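Lysozyme (Penaeus vannamei, PDB 6UKC) probably hydrolyses the beta-1,4 linkages between N-acetylmuramic acid and N-acetylglucosamine in bacterial peptidoglycan, and those of chitodextrins, as a C-type lysozyme of innate immunity. Local coordinates at residues D26-V31 with R124-Y129; N41-N46 with D81-D86. One frame throughout, in Å; residues are numbered along the deposited sequence.

Contact 1. Residues D26-V31 with R124-Y129; sequences DIKNWV and RDLDQY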
# COMPACT_ATOMS: atom_id res chain seq x y z
N ASP A 26 7.55 9.02 3.35
CA ASP A 26 6.84 7.72 3.37
C ASP A 26 5.36 8.03 3.33
O ASP A 26 4.66 7.45 2.43
CB ASP A 26 7.20 6.87 4.59
CG ASP A 26 8.58 6.22 4.53
OD1 ASP A 26 9.38 6.60 3.63
OD2 ASP A 26 8.83 5.36 5.39
N ILE A 27 4.90 8.93 4.21
CA ILE A 27 3.44 9.16 4.41
C ILE A 27 2.83 9.66 3.08
O ILE A 27 1.87 8.99 2.57
CB ILE A 27 3.12 10.09 5.59
CG1 ILE A 27 3.38 9.39 6.93
CG2 ILE A 27 1.70 10.62 5.50
CD1 ILE A 27 3.44 10.33 8.11
N LYS A 28 3.37 10.73 2.49
CA LYS A 28 2.74 11.32 1.28
C LYS A 28 2.63 10.24 0.20
O LYS A 28 1.60 10.20 -0.52
CB LYS A 28 3.49 12.56 0.79
CG LYS A 28 4.89 12.32 0.25
CD LYS A 28 5.66 13.61 0.14
CE LYS A 28 6.89 13.52 -0.74
NZ LYS A 28 7.61 14.82 -0.73
N ASN A 29 3.63 9.35 0.12
CA ASN A 29 3.65 8.26 -0.89
C ASN A 29 2.60 7.21 -0.51
O ASN A 29 1.89 6.74 -1.43
CB ASN A 29 5.05 7.70 -1.09
CG ASN A 29 5.88 8.57 -2.02
OD1 ASN A 29 5.52 8.75 -3.17
ND2 ASN A 29 6.96 9.16 -1.53
N TRP A 30 2.49 6.80 0.76
CA TRP A 30 1.55 5.70 1.09
C TRP A 30 0.11 6.22 0.96
O TRP A 30 -0.76 5.49 0.40
CB TRP A 30 1.84 5.05 2.46
CG TRP A 30 3.09 4.22 2.53
CD1 TRP A 30 4.07 4.33 3.47
CD2 TRP A 30 3.49 3.14 1.66
NE1 TRP A 30 5.06 3.41 3.24
CE2 TRP A 30 4.74 2.66 2.13
CE3 TRP A 30 2.94 2.52 0.52
CZ2 TRP A 30 5.43 1.62 1.52
CZ3 TRP A 30 3.63 1.51 -0.10
CH2 TRP A 30 4.85 1.05 0.41
N VAL A 31 -0.16 7.45 1.41
CA VAL A 31 -1.53 8.05 1.30
C VAL A 31 -1.97 8.05 -0.18
O VAL A 31 -3.13 7.60 -0.51
CB VAL A 31 -1.55 9.46 1.91
CG1 VAL A 31 -2.83 10.21 1.59
CG2 VAL A 31 -1.32 9.41 3.42
N ARG A 124 4.65 13.74 -9.01
CA ARG A 124 3.69 14.74 -8.51
C ARG A 124 4.32 15.45 -7.32
O ARG A 124 5.26 14.96 -6.68
CB ARG A 124 2.37 14.10 -8.10
CG ARG A 124 1.64 13.40 -9.25
CD ARG A 124 1.01 14.40 -10.20
NE ARG A 124 0.44 13.83 -11.42
CZ ARG A 124 1.04 13.81 -12.62
NH1 ARG A 124 0.42 13.30 -13.68
NH2 ARG A 124 2.27 14.27 -12.78
N ASP A 125 3.78 16.62 -7.05
CA ASP A 125 4.02 17.40 -5.82
C ASP A 125 3.11 16.83 -4.73
O ASP A 125 1.93 17.23 -4.63
CB ASP A 125 3.76 18.84 -6.19
CG ASP A 125 4.03 19.76 -5.04
OD1 ASP A 125 4.33 19.23 -3.93
OD2 ASP A 125 3.95 20.97 -5.29
N LEU A 126 3.61 15.87 -3.97
CA LEU A 126 2.75 15.16 -3.00
C LEU A 126 2.72 15.98 -1.71
O LEU A 126 1.98 15.59 -0.83
CB LEU A 126 3.28 13.74 -2.77
CG LEU A 126 3.27 12.85 -4.01
CD1 LEU A 126 3.91 11.50 -3.73
CD2 LEU A 126 1.87 12.65 -4.55
N ASP A 127 3.51 17.06 -1.63
CA ASP A 127 3.38 18.06 -0.54
C ASP A 127 2.13 18.91 -0.79
O ASP A 127 1.31 19.02 0.14
CB ASP A 127 4.70 18.81 -0.35
CG ASP A 127 5.72 17.91 0.33
OD1 ASP A 127 5.39 17.33 1.39
OD2 ASP A 127 6.80 17.74 -0.25
N GLN A 128 1.92 19.38 -2.02
CA GLN A 128 0.62 19.99 -2.41
C GLN A 128 -0.53 19.01 -2.13
O GLN A 128 -1.50 19.39 -1.44
CB GLN A 128 0.63 20.42 -3.88
CG GLN A 128 -0.67 21.11 -4.26
CD GLN A 128 -0.94 22.41 -3.52
OE1 GLN A 128 -0.06 23.17 -3.15
NE2 GLN A 128 -2.21 22.72 -3.36
N TYR A 129 -0.43 17.77 -2.62
CA TYR A 129 -1.46 16.71 -2.47
C TYR A 129 -1.83 16.55 -0.98
O TYR A 129 -3.05 16.42 -0.67
CB TYR A 129 -0.97 15.42 -3.15
CG TYR A 129 -1.75 14.19 -2.81
CD1 TYR A 129 -2.92 13.88 -3.48
CD2 TYR A 129 -1.31 13.32 -1.82
CE1 TYR A 129 -3.66 12.75 -3.18
CE2 TYR A 129 -2.05 12.18 -1.50
CZ TYR A 129 -3.23 11.90 -2.17
OH TYR A 129 -3.96 10.80 -1.87
O HOH W 1 6.47 15.55 -3.42

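Contact 2. Residues N41-N46 with D81-D86; sequences NTAAIN and DLMSDD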
# COMPACT_ATOMS: atom_id res chain seq x y z
N ASN A 41 -9.84 1.83 1.57
CA ASN A 41 -10.78 0.78 2.05
C ASN A 41 -9.97 -0.50 2.34
O ASN A 41 -9.49 -1.17 1.38
CB ASN A 41 -11.91 0.58 1.04
CG ASN A 41 -12.77 -0.64 1.33
OD1 ASN A 41 -12.91 -1.07 2.48
ND2 ASN A 41 -13.33 -1.19 0.27
N THR A 42 -9.86 -0.83 3.63
CA THR A 42 -9.05 -1.97 4.13
C THR A 42 -9.59 -3.33 3.63
O THR A 42 -8.84 -4.30 3.73
CB THR A 42 -8.99 -1.98 5.66
OG1 THR A 42 -10.30 -2.23 6.20
CG2 THR A 42 -8.42 -0.70 6.22
N ALA A 43 -10.85 -3.40 3.18
CA ALA A 43 -11.49 -4.64 2.70
C ALA A 43 -11.58 -4.67 1.17
O ALA A 43 -12.13 -5.66 0.67
CB ALA A 43 -12.85 -4.81 3.35
N ALA A 44 -11.02 -3.69 0.46
CA ALA A 44 -10.88 -3.70 -1.01
C ALA A 44 -10.21 -5.01 -1.47
O ALA A 44 -9.21 -5.42 -0.84
CB ALA A 44 -10.11 -2.49 -1.47
N ILE A 45 -10.77 -5.66 -2.49
CA ILE A 45 -10.30 -6.97 -3.03
C ILE A 45 -10.66 -7.06 -4.51
O ILE A 45 -11.79 -6.69 -4.86
CB ILE A 45 -10.89 -8.15 -2.22
CG1 ILE A 45 -10.14 -9.45 -2.53
CG2 ILE A 45 -12.41 -8.29 -2.42
CD1 ILE A 45 -10.65 -10.65 -1.76
N ASN A 46 -9.73 -7.51 -5.35
CA ASN A 46 -9.94 -7.56 -6.82
C ASN A 46 -9.40 -8.89 -7.35
O ASN A 46 -8.18 -9.18 -7.20
CB ASN A 46 -9.33 -6.36 -7.53
CG ASN A 46 -10.25 -5.15 -7.46
OD1 ASN A 46 -11.19 -5.02 -8.25
ND2 ASN A 46 -10.01 -4.29 -6.49
N ASP A 81 -4.59 -11.35 6.24
CA ASP A 81 -3.94 -10.45 7.22
C ASP A 81 -3.74 -9.05 6.61
O ASP A 81 -3.56 -8.08 7.37
CB ASP A 81 -2.63 -11.06 7.73
CG ASP A 81 -2.81 -12.13 8.79
OD1 ASP A 81 -3.86 -12.17 9.42
OD2 ASP A 81 -1.89 -12.93 8.98
N LEU A 82 -3.75 -8.95 5.28
CA LEU A 82 -3.59 -7.67 4.54
C LEU A 82 -4.97 -7.05 4.29
O LEU A 82 -5.00 -5.97 3.68
CB LEU A 82 -2.86 -7.96 3.23
CG LEU A 82 -1.52 -8.66 3.40
CD1 LEU A 82 -0.74 -8.63 2.10
CD2 LEU A 82 -0.71 -8.03 4.54
N MET A 83 -6.04 -7.70 4.78
CA MET A 83 -7.43 -7.21 4.60
C MET A 83 -8.07 -7.09 5.98
O MET A 83 -8.94 -7.88 6.30
CB MET A 83 -8.21 -8.19 3.72
CG MET A 83 -9.42 -7.58 3.07
SD MET A 83 -9.69 -8.31 1.46
CE MET A 83 -9.58 -10.05 1.90
N SER A 84 -7.59 -6.14 6.77
CA SER A 84 -7.88 -6.00 8.21
C SER A 84 -8.08 -4.51 8.55
O SER A 84 -7.51 -3.63 7.83
CB SER A 84 -6.76 -6.61 9.00
OG SER A 84 -6.82 -6.22 10.35
N ASP A 85 -8.89 -4.23 9.56
CA ASP A 85 -9.10 -2.87 10.12
C ASP A 85 -7.73 -2.35 10.60
O ASP A 85 -7.46 -1.17 10.41
CB ASP A 85 -10.14 -2.92 11.25
CG ASP A 85 -11.58 -3.03 10.78
OD1 ASP A 85 -11.82 -3.16 9.55
OD2 ASP A 85 -12.46 -2.97 11.66
N ASP A 86 -6.89 -3.25 11.13
CA ASP A 86 -5.50 -2.98 11.56
C ASP A 86 -4.52 -3.19 10.39
O ASP A 86 -4.39 -4.35 9.94
CB ASP A 86 -5.14 -3.87 12.74
CG ASP A 86 -3.76 -3.60 13.26
OD1 ASP A 86 -2.78 -3.82 12.50
OD2 ASP A 86 -3.68 -3.17 14.41
O HOH W 2 -11.17 -4.42 7.27

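Contact 1. Residues D26-V31 with R124-Y129
K28 and L126 bring the two backbones closest, their CA atoms 5.8 Å apart, where helix 24-38 meets the first turn of helix 126-134. D125 N-caps that turn: its OD1 accepts a nearly straight bond from Q128 N, 174° at the hydrogen, and a weak one from D127 N. K28 packs on the same turn. With CG between the backbone N and the carbonyl carbon (chi1 67°) and the chain extended beyond, its methylenes run across L126 at about a right angle, CG 3.7 Å from L126 CB. K28 NZ then meets D127 OD2 at 3.1 Å in a salt bridge, 43° out of the carboxylate plane. Water 1 accepts from both K28 NZ and L126 N, tying the lysine to the helix start as well. One turn on, V31 CG1 packs obliquely against the Y129 ring, 3.7 Å from Y129 CE2. The phenol OH is hydrogen-bonded to E35, further along helix 24-38, adding a polar tie between the same two helices. Within the helical domain of the C-type lysozyme fold, K28 and V31 also touch M130, while I27 turns to L16 of helix 9-20 and W30 packs against helix 88-105.

Contact 2. Residues N41-N46 with D81-D86
M83 lies alongside the chain from T42 to I45 and touches it through CG, SD and CE. CG stands anti to the backbone N (chi1 -159°), and bends at the next two torsions carry the thioether along the facing backbone. M83 CG is 3.6 Å from A43 CA, and M83 SD lies 3.7 Å from A44 O. The terminal methyl then meets I45, whose side chain crosses the methionine at about a right angle, with I45 CD1 3.9 Å from M83 CE. At the root of the same side chain M83 CA lies 3.3 Å from T42 O in a CA-H...O contact, with 140° at the hydrogen.

At the other end packing gives way to a water bridge. T42 directs its CB toward the 81-86 chain and sets it against S84 O, 3.1 Å away. The T42 and D85 side chains cross at about a right angle, and water 2 bridges them, donating to T42 OG1 at 2.6 Å and to D85 OD1 at 2.7 Å. Both oxygens have a further partner in K5: T42 OG1 bonds its carbonyl and D85 OD1 its backbone N, so the N-terminal segment joins the two chains.

Local turns shape each side. N41 to A44 form a type I turn, reinforced by an Asx turn in which N41 OD1 accepts from A43 N; in an ST turn S84 OG accepts from D86 N.

Beside the three-stranded sheet of the lysozyme beta domain, the contact thus joins the turn after helix 24-38 and the start of strand 45-47 to the loop before helix 88-105. I45 and M83 both touch Y55 of the adjacent strand 53-55, while L82 packs against E89 and C93 of helix 88-105.

In the fold
Both contacts are partly buried and lie on opposite sides of the chain's centre, their own centres about 21 Å apart, with contact 2 nested in the loop that contact 1 closes. They share no element, although helix 24-38 of contact 1 runs on in sequence to the turn and strand 45-47 of contact 2. Contact 1 joins two helices of the alpha-helical part, pairing aliphatic packing with a direct salt bridge. Contact 2 belongs to the side of the three-stranded sheet and joins a turn and the start of an edge strand to a largely irregular loop: a methionine along a backbone and a water bridge replace helix packing and ion pairing.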